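Local coordinates for protein BIFUNCTIONAL PROTEIN Proline utilization A (PutA) (Corynebacterium freiburgense, PDB 5UX5) that probably oxidises proline to glutamate in two steps, with FAD-dependent proline dehydrogenase and NAD-dependent aldehyde dehydrogenase units joined in one chain, at residues G204-L209 with T242-E247; R212-Y217 with E253-L258; K283-A286 with G290-I293. All blocks are in the same frame, centred on the assembly; numbering follows the deposited sequence.

How the contacts relate
Three neighbouring contacts in the proline dehydrogenase barrel illustrate how chemistry follows place. Contacts 1 and 2 are buried and share helix 202-221: contact 1 sets it against helix 239-251, contact 2 against the loop leaving that helix, and Leu-245 touches Leu-213 between them. Contact 3, only partly buried, folds the end of helix 271-287 onto its own following loop. Neither contact 1 nor contact 2 has a hydrogen bond across it; the first mixes an arginine-threonine crossing with leucine packing, the second is largely aromatic. Contact 3 relies on hydrogen bonds to backbone carbonyls. A backbone bond between Leu-256 and Ala-291 joins contacts 2 and 3, while Phe-246 packs on Ile-293 between contacts 1 and 3.

Contact 1: residues G204-L209 with T242-E247; sequences GNTELL and TIRLFE
The guanidinium of Arg-244 carries the hydroxyl of Thr-206 over one of its faces, with OG1 3.4 Å above the plane and displaced toward the rim of the group. The two side chains cross at about a right angle. Although Thr-206 OG1 lies 3.5 Å from Arg-244 NE, the angle is too poor for a hydrogen bond. The arginine has acidic partners instead: NE forms a salt bridge with Glu-248 on its own helix, and NH1 one with Asp-203 across the interface. The hydroxyl, for its part, is bonded to the carbonyl of Ile-202 one turn earlier. Arg-244 reaches over because its CG stands anti to the backbone N (chi1 -178°) and the chain runs on extended to NE. Besides the hydroxyl, the methyl Thr-206 CG2 comes near the same nitrogen, 3.9 Å from Arg-244 NE.

The rest of the interface is apolar. Leu-245 sends CD1 to within 4.0 Å of Leu-209 CB, one turn along from the threonine. The helices come closest at Thr-206 and Leu-245, whose CA atoms are 5.7 Å apart.

In the TIM-barrel fold of the proline dehydrogenase domain, the contact joins consecutive outer helices, 202-221 and 239-251, which precede and follow strand 228-232. Thr-242 and Phe-246 continue inward onto Ile-262 of strand 260-265, while Ile-243 and Phe-246 also meet helix 271-287.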
loop_
_atom_site.group_PDB
_atom_site.type_symbol
_atom_site.label_atom_id
_atom_site.label_comp_id
_atom_site.label_asym_id
_atom_site.label_seq_id
_atom_site.Cartn_x
_atom_site.Cartn_y
_atom_site.Cartn_z
ATOM N N GLY A 204 -6.847 -2.992 -21.998
ATOM C CA GLY A 204 -7.269 -4.353 -21.745
ATOM C C GLY A 204 -8.495 -4.419 -20.867
ATOM O O GLY A 204 -9.371 -5.264 -21.066
ATOM N N ASN A 205 -8.569 -3.547 -19.871
ATOM C CA ASN A 205 -9.755 -3.523 -19.034
ATOM C C ASN A 205 -10.988 -3.182 -19.857
ATOM O O ASN A 205 -12.056 -3.774 -19.658
ATOM C CB ASN A 205 -9.557 -2.541 -17.882
ATOM C CG ASN A 205 -8.497 -3.012 -16.891
ATOM O OD1 ASN A 205 -7.720 -3.923 -17.169
ATOM N ND2 ASN A 205 -8.467 -2.391 -15.730
ATOM N N THR A 206 -10.849 -2.239 -20.805
ATOM C CA THR A 206 -11.970 -1.851 -21.661
ATOM C C THR A 206 -12.466 -3.033 -22.472
ATOM O O THR A 206 -13.673 -3.287 -22.535
ATOM C CB THR A 206 -11.583 -0.716 -22.604
ATOM O OG1 THR A 206 -11.261 0.459 -21.854
ATOM C CG2 THR A 206 -12.747 -0.389 -23.490
ATOM N N GLU A 207 -11.539 -3.772 -23.098
ATOM C CA GLU A 207 -11.924 -4.894 -23.943
ATOM C C GLU A 207 -12.554 -5.999 -23.118
ATOM O O GLU A 207 -13.529 -6.620 -23.542
ATOM C CB GLU A 207 -10.710 -5.423 -24.698
ATOM C CG GLU A 207 -10.198 -4.474 -25.765
ATOM C CD GLU A 207 -11.198 -4.239 -26.898
ATOM O OE1 GLU A 207 -11.687 -5.227 -27.491
ATOM O OE2 GLU A 207 -11.497 -3.060 -27.193
ATOM N N LEU A 208 -12.046 -6.223 -21.916
ATOM C CA LEU A 208 -12.627 -7.256 -21.078
ATOM C C LEU A 208 -14.035 -6.868 -20.662
ATOM O O LEU A 208 -14.937 -7.705 -20.662
ATOM C CB LEU A 208 -11.742 -7.504 -19.850
ATOM C CG LEU A 208 -12.098 -8.739 -19.009
ATOM C CD1 LEU A 208 -12.196 -9.971 -19.891
ATOM C CD2 LEU A 208 -11.167 -8.996 -17.850
ATOM N N LEU A 209 -14.242 -5.606 -20.304
ATOM C CA LEU A 209 -15.567 -5.160 -19.871
ATOM C C LEU A 209 -16.585 -5.231 -21.007
ATOM O O LEU A 209 -17.734 -5.646 -20.801
ATOM C CB LEU A 209 -15.467 -3.741 -19.299
ATOM C CG LEU A 209 -14.784 -3.656 -17.921
ATOM C CD1 LEU A 209 -14.128 -2.316 -17.776
ATOM C CD2 LEU A 209 -15.756 -3.915 -16.768
ATOM N N THR A 242 -14.659 3.668 -17.325
ATOM C CA THR A 242 -16.108 3.536 -17.460
ATOM C C THR A 242 -16.650 4.430 -18.573
ATOM O O THR A 242 -17.490 3.992 -19.364
ATOM C CB THR A 242 -16.806 3.851 -16.142
ATOM O OG1 THR A 242 -16.265 3.028 -15.098
ATOM C CG2 THR A 242 -18.285 3.576 -16.278
ATOM N N ILE A 243 -16.199 5.690 -18.645
ATOM C CA ILE A 243 -16.601 6.559 -19.749
ATOM C C ILE A 243 -16.187 5.939 -21.070
ATOM O O ILE A 243 -16.923 6.001 -22.067
ATOM C CB ILE A 243 -15.985 7.958 -19.606
ATOM C CG1 ILE A 243 -16.587 8.728 -18.453
ATOM C CG2 ILE A 243 -16.125 8.733 -20.900
ATOM C CD1 ILE A 243 -15.700 9.859 -18.063
ATOM N N ARG A 244 -14.979 5.369 -21.110
ATOM C CA ARG A 244 -14.511 4.745 -22.339
ATOM C C ARG A 244 -15.326 3.497 -22.654
ATOM O O ARG A 244 -15.656 3.226 -23.817
ATOM C CB ARG A 244 -13.035 4.407 -22.226
ATOM C CG ARG A 244 -12.491 3.824 -23.460
ATOM C CD ARG A 244 -11.032 3.665 -23.353
ATOM N NE ARG A 244 -10.546 2.746 -24.372
ATOM C CZ ARG A 244 -9.277 2.394 -24.498
ATOM N NH1 ARG A 244 -8.369 2.887 -23.657
ATOM N NH2 ARG A 244 -8.921 1.553 -25.453
ATOM N N LEU A 245 -15.641 2.714 -21.632
ATOM C CA LEU A 245 -16.506 1.566 -21.837
ATOM C C LEU A 245 -17.842 2.005 -22.419
ATOM O O LEU A 245 -18.293 1.474 -23.435
ATOM C CB LEU A 245 -16.681 0.833 -20.505
ATOM C CG LEU A 245 -17.932 0.010 -20.278
ATOM C CD1 LEU A 245 -17.896 -1.189 -21.207
ATOM C CD2 LEU A 245 -17.990 -0.381 -18.808
ATOM N N PHE A 246 -18.444 3.030 -21.815
ATOM C CA PHE A 246 -19.736 3.553 -22.252
ATOM C C PHE A 246 -19.703 3.988 -23.714
ATOM O O PHE A 246 -20.556 3.580 -24.504
ATOM C CB PHE A 246 -20.105 4.715 -21.345
ATOM C CG PHE A 246 -21.506 5.232 -21.489
ATOM C CD1 PHE A 246 -22.590 4.460 -21.133
ATOM C CD2 PHE A 246 -21.728 6.565 -21.854
ATOM C CE1 PHE A 246 -23.900 4.985 -21.213
ATOM C CE2 PHE A 246 -23.012 7.094 -21.927
ATOM C CZ PHE A 246 -24.097 6.303 -21.608
ATOM N N GLU A 247 -18.705 4.789 -24.104
ATOM C CA GLU A 247 -18.721 5.390 -25.438
ATOM C C GLU A 247 -18.351 4.396 -26.524
ATOM O O GLU A 247 -18.949 4.399 -27.605
ATOM C CB GLU A 247 -17.793 6.599 -25.478
ATOM C CG GLU A 247 -18.324 7.705 -24.610
ATOM C CD GLU A 247 -17.486 8.973 -24.595
ATOM O OE1 GLU A 247 -17.736 9.777 -23.688
ATOM O OE2 GLU A 247 -16.570 9.165 -25.422
#

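Contact 2: residues R212-Y217 with E253-L258; sequences RLRPLY and EEFLGL
Tyr-217 and Phe-255 form a T-shaped (edge-to-face) aromatic pair, the tyrosine presenting its edge to the face of the phenylalanine. The ring centroids are 6.0 Å apart and the planes are inclined at 63°. Glu-254 lays its CG over the centre of a face of the Phe-255 ring, 3.9 Å above the plane.

Three aliphatic contacts adjoin the pair. Tyr-217 CB approaches Phe-255 CE1 obliquely, at 3.5 Å, whereas Arg-214 CG comes up at the ring's edge, 3.8 Å from Phe-255 CE2, with its guanidinium plane 12° from that of the ring. Leu-258 extends with its CG anti to the backbone N (chi1 -179°), bringing CD2 to the tyrosine edge, 3.8 Å from Tyr-217 CD2.

These contacts pack an alpha-to-beta connection of the TIM barrel, the loop from helix 239-251 to strand 260-265, against the preceding outer helix 202-221. Within the loop a type I turn from Phe-255 to Leu-258 is closed by a backbone bond, Leu-258 N to Phe-255 O, and the CB atoms of these two residues point toward the helix.

Charged groups border the apolar patch: Arg-214 NE forms a salt bridge with Glu-252, and Glu-254 OE2 one with Arg-218.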
loop_
_atom_site.group_PDB
_atom_site.type_symbol
_atom_site.label_atom_id
_atom_site.label_comp_id
_atom_site.label_asym_id
_atom_site.label_seq_id
_atom_site.Cartn_x
_atom_site.Cartn_y
_atom_site.Cartn_z
ATOM N N ARG A 212 -17.494 -8.818 -21.695
ATOM C CA ARG A 212 -18.366 -9.396 -20.682
ATOM C C ARG A 212 -19.748 -8.760 -20.631
ATOM O O ARG A 212 -20.710 -9.447 -20.263
ATOM C CB ARG A 212 -17.708 -9.293 -19.305
ATOM C CG ARG A 212 -16.549 -10.239 -19.135
ATOM C CD ARG A 212 -16.015 -10.117 -17.746
ATOM N NE ARG A 212 -14.990 -11.101 -17.454
ATOM C CZ ARG A 212 -14.306 -11.124 -16.318
ATOM N NH1 ARG A 212 -14.554 -10.204 -15.405
ATOM N NH2 ARG A 212 -13.388 -12.063 -16.085
ATOM N N LEU A 213 -19.878 -7.473 -20.988
ATOM C CA LEU A 213 -21.147 -6.776 -20.815
ATOM C C LEU A 213 -22.072 -6.851 -22.031
ATOM O O LEU A 213 -23.277 -6.618 -21.878
ATOM C CB LEU A 213 -20.906 -5.313 -20.443
ATOM C CG LEU A 213 -20.632 -5.051 -18.964
ATOM C CD1 LEU A 213 -20.177 -3.625 -18.796
ATOM C CD2 LEU A 213 -21.895 -5.302 -18.173
ATOM N N ARG A 214 -21.560 -7.197 -23.218
ATOM C CA ARG A 214 -22.417 -7.279 -24.402
ATOM C C ARG A 214 -23.610 -8.221 -24.231
ATOM O O ARG A 214 -24.721 -7.829 -24.618
ATOM C CB ARG A 214 -21.580 -7.680 -25.628
ATOM C CG ARG A 214 -20.700 -6.583 -26.188
ATOM C CD ARG A 214 -19.906 -7.066 -27.382
ATOM N NE ARG A 214 -18.864 -6.123 -27.761
ATOM C CZ ARG A 214 -17.567 -6.356 -27.580
ATOM N NH1 ARG A 214 -17.176 -7.508 -27.059
ATOM N NH2 ARG A 214 -16.659 -5.445 -27.915
ATOM N N PRO A 215 -23.488 -9.417 -23.652
ATOM C CA PRO A 215 -24.710 -10.208 -23.416
ATOM C C PRO A 215 -25.740 -9.459 -22.600
ATOM O O PRO A 215 -26.941 -9.628 -22.835
ATOM C CB PRO A 215 -24.210 -11.457 -22.674
ATOM C CG PRO A 215 -22.739 -11.457 -22.800
ATOM C CD PRO A 215 -22.257 -10.200 -23.431
ATOM N N LEU A 216 -25.305 -8.635 -21.641
ATOM C CA LEU A 216 -26.253 -7.886 -20.816
ATOM C C LEU A 216 -26.986 -6.814 -21.622
ATOM O O LEU A 216 -28.188 -6.599 -21.430
ATOM C CB LEU A 216 -25.533 -7.238 -19.641
ATOM C CG LEU A 216 -26.482 -6.331 -18.865
ATOM C CD1 LEU A 216 -27.426 -7.185 -18.029
ATOM C CD2 LEU A 216 -25.759 -5.296 -18.038
ATOM N N TYR A 217 -26.273 -6.103 -22.497
ATOM C CA TYR A 217 -26.910 -5.054 -23.285
ATOM C C TYR A 217 -27.795 -5.636 -24.380
ATOM O O TYR A 217 -28.821 -5.050 -24.722
ATOM C CB TYR A 217 -25.842 -4.132 -23.874
ATOM C CG TYR A 217 -25.221 -3.171 -22.875
ATOM C CD1 TYR A 217 -24.203 -3.586 -22.010
ATOM C CD2 TYR A 217 -25.640 -1.847 -22.803
ATOM C CE1 TYR A 217 -23.635 -2.720 -21.101
ATOM C CE2 TYR A 217 -25.080 -0.977 -21.906
ATOM C CZ TYR A 217 -24.072 -1.416 -21.053
ATOM O OH TYR A 217 -23.513 -0.538 -20.151
ATOM N N GLU A 253 -22.331 -1.090 -33.961
ATOM C CA GLU A 253 -23.536 -1.141 -34.791
ATOM C C GLU A 253 -24.691 -1.783 -34.043
ATOM O O GLU A 253 -25.811 -1.265 -34.031
ATOM C CB GLU A 253 -23.241 -1.917 -36.072
ATOM C CG GLU A 253 -24.067 -1.572 -37.271
ATOM C CD GLU A 253 -23.918 -2.658 -38.319
ATOM O OE1 GLU A 253 -24.545 -2.573 -39.404
ATOM O OE2 GLU A 253 -23.161 -3.615 -38.036
ATOM N N GLU A 254 -24.396 -2.844 -33.315
ATOM C CA GLU A 254 -25.414 -3.592 -32.601
ATOM C C GLU A 254 -26.175 -2.705 -31.617
ATOM O O GLU A 254 -27.396 -2.823 -31.483
ATOM C CB GLU A 254 -24.714 -4.749 -31.893
ATOM C CG GLU A 254 -25.550 -5.663 -31.086
ATOM C CD GLU A 254 -24.691 -6.726 -30.421
ATOM O OE1 GLU A 254 -23.453 -6.521 -30.287
ATOM O OE2 GLU A 254 -25.250 -7.796 -30.090
ATOM N N PHE A 255 -25.481 -1.788 -30.944
ATOM C CA PHE A 255 -26.062 -1.042 -29.837
ATOM C C PHE A 255 -26.335 0.410 -30.170
ATOM O O PHE A 255 -26.638 1.191 -29.266
ATOM C CB PHE A 255 -25.154 -1.121 -28.612
ATOM C CG PHE A 255 -24.867 -2.523 -28.163
ATOM C CD1 PHE A 255 -25.891 -3.347 -27.715
ATOM C CD2 PHE A 255 -23.569 -3.016 -28.182
ATOM C CE1 PHE A 255 -25.628 -4.654 -27.306
ATOM C CE2 PHE A 255 -23.290 -4.316 -27.757
ATOM C CZ PHE A 255 -24.327 -5.136 -27.323
ATOM N N LEU A 256 -26.274 0.786 -31.443
ATOM C CA LEU A 256 -26.321 2.201 -31.783
ATOM C C LEU A 256 -27.641 2.844 -31.373
ATOM O O LEU A 256 -27.672 4.039 -31.057
ATOM C CB LEU A 256 -26.100 2.386 -33.283
ATOM C CG LEU A 256 -25.742 3.843 -33.638
ATOM C CD1 LEU A 256 -24.580 4.385 -32.762
ATOM C CD2 LEU A 256 -25.500 4.091 -35.128
ATOM N N GLY A 257 -28.727 2.072 -31.316
ATOM C CA GLY A 257 -30.007 2.667 -30.970
ATOM C C GLY A 257 -30.511 2.418 -29.562
ATOM O O GLY A 257 -31.695 2.633 -29.289
ATOM N N LEU A 258 -29.620 2.037 -28.642
ATOM C CA LEU A 258 -29.990 1.713 -27.272
ATOM C C LEU A 258 -29.714 2.906 -26.365
ATOM O O LEU A 258 -28.573 3.375 -26.266
ATOM C CB LEU A 258 -29.219 0.495 -26.772
ATOM C CG LEU A 258 -29.532 0.035 -25.346
ATOM C CD1 LEU A 258 -31.009 -0.297 -25.215
ATOM C CD2 LEU A 258 -28.654 -1.158 -24.964
#

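Contact 3: residues K283-A286 with G290-I293; sequences KRRA and GAKI
Arg-285 lays its side chain against Gly-290 and Ala-291, in the loop that its own helix leads into. CG stands anti to the backbone N (chi1 -160°), and the chain continues extended as far as NE, carrying the guanidinium past Gly-290 to the backbone of Ala-291 and Lys-292. NH2 donates to the carbonyl of Ala-291, at 2.6 Å from Ala-291 O. The bond is far from straight: the donor sits well above the carbonyl plane, 64° out of it, and the oxygen is in turn tilted from the guanidinium plane. Ala-291 N lies over one face of the guanidinium. Lys-292 O is at its edge, 3.1 Å from Arg-285 NH2, but the angle is too poor for a hydrogen bond.

The arrangement lies in the loop between helix 271-287 and strand 293-298, another alpha-to-beta connection of the TIM barrel. Gly-290 N bonds to Arg-285 O, 3.0 Å away and five residues back, so the departing chain is tied to the last turn of the helix. Past this bond the loop stays close, Gly-290 O lying 3.7 Å from Ala-286 CA.

Two other nitrogens of the arginine have partners farther off: NE bonds to Leu-250 O in helix 239-251, and NH1 to Leu-258 O in the loop that follows. Three carbonyl oxygens thus bond to the buried guanidinium, and their dipoles would probably help to stabilise its charge. Two methyl groups also approach NH2. Ala-291 CB is 3.9 Å from Arg-285 NH2. Ile-293 holds CG1 between its backbone N and carbonyl carbon (chi1 64°), which leaves CG2 anti to the carbonyl carbon and directed to the arginine, 4.2 Å from Arg-285 NH2, as the chain enters the strand.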
loop_
_atom_site.group_PDB
_atom_site.type_symbol
_atom_site.label_atom_id
_atom_site.label_comp_id
_atom_site.label_asym_id
_atom_site.label_seq_id
_atom_site.Cartn_x
_atom_site.Cartn_y
_atom_site.Cartn_z
ATOM N N LYS A 283 -23.747 14.269 -29.257
ATOM C CA LYS A 283 -24.012 14.916 -30.539
ATOM C C LYS A 283 -23.437 14.096 -31.689
ATOM O O LYS A 283 -24.075 13.934 -32.740
ATOM C CB LYS A 283 -23.434 16.331 -30.534
ATOM C CG LYS A 283 -24.127 17.283 -29.578
ATOM C CD LYS A 283 -23.367 18.583 -29.483
ATOM C CE LYS A 283 -24.078 19.583 -28.592
ATOM N NZ LYS A 283 -23.358 20.897 -28.561
ATOM N N ARG A 284 -22.234 13.565 -31.492
ATOM C CA ARG A 284 -21.623 12.691 -32.476
ATOM C C ARG A 284 -22.478 11.438 -32.687
ATOM O O ARG A 284 -22.668 10.990 -33.828
ATOM C CB ARG A 284 -20.197 12.379 -32.006
ATOM C CG ARG A 284 -19.305 11.507 -32.892
ATOM C CD ARG A 284 -18.130 10.907 -32.058
ATOM N NE ARG A 284 -17.922 9.492 -32.371
ATOM C CZ ARG A 284 -17.382 8.595 -31.554
ATOM N NH1 ARG A 284 -16.977 8.947 -30.341
ATOM N NH2 ARG A 284 -17.258 7.333 -31.955
ATOM N N ARG A 285 -23.049 10.894 -31.603
ATOM C CA ARG A 285 -23.856 9.678 -31.717
ATOM C C ARG A 285 -25.142 9.944 -32.464
ATOM O O ARG A 285 -25.476 9.224 -33.408
ATOM C CB ARG A 285 -24.180 9.106 -30.341
ATOM C CG ARG A 285 -24.577 7.648 -30.363
ATOM C CD ARG A 285 -25.112 7.229 -29.027
ATOM N NE ARG A 285 -25.228 5.779 -28.872
ATOM C CZ ARG A 285 -26.159 5.190 -28.131
ATOM N NH1 ARG A 285 -26.184 3.870 -28.027
ATOM N NH2 ARG A 285 -27.082 5.918 -27.510
ATOM N N ALA A 286 -25.881 10.975 -32.050
ATOM C CA ALA A 286 -27.118 11.327 -32.739
ATOM C C ALA A 286 -26.875 11.516 -34.221
ATOM O O ALA A 286 -27.637 11.023 -35.051
ATOM C CB ALA A 286 -27.713 12.600 -32.149
ATOM N N GLY A 290 -27.834 7.451 -33.889
ATOM C CA GLY A 290 -27.951 6.725 -32.644
ATOM C C GLY A 290 -28.890 7.385 -31.664
ATOM O O GLY A 290 -29.344 8.507 -31.874
ATOM N N ALA A 291 -29.174 6.657 -30.586
ATOM C CA ALA A 291 -30.096 7.083 -29.547
ATOM C C ALA A 291 -29.395 7.955 -28.506
ATOM O O ALA A 291 -28.165 8.066 -28.462
ATOM C CB ALA A 291 -30.740 5.872 -28.875
ATOM N N LYS A 292 -30.213 8.570 -27.654
ATOM C CA LYS A 292 -29.716 9.448 -26.612
ATOM C C LYS A 292 -28.911 8.682 -25.574
ATOM O O LYS A 292 -28.914 7.454 -25.537
ATOM C CB LYS A 292 -30.863 10.184 -25.923
ATOM C CG LYS A 292 -31.705 11.029 -26.837
ATOM C CD LYS A 292 -32.965 11.415 -26.137
ATOM C CE LYS A 292 -34.048 11.821 -27.097
ATOM N NZ LYS A 292 -35.229 12.252 -26.312
ATOM N N ILE A 293 -28.149 9.433 -24.778
ATOM C CA ILE A 293 -27.549 8.919 -23.561
ATOM C C ILE A 293 -28.242 9.595 -22.389
ATOM O O ILE A 293 -29.009 10.546 -22.559
ATOM C CB ILE A 293 -26.030 9.138 -23.516
ATOM C CG1 ILE A 293 -25.699 10.622 -23.493
ATOM C CG2 ILE A 293 -25.386 8.527 -24.702
ATOM C CD1 ILE A 293 -24.220 10.896 -23.290
#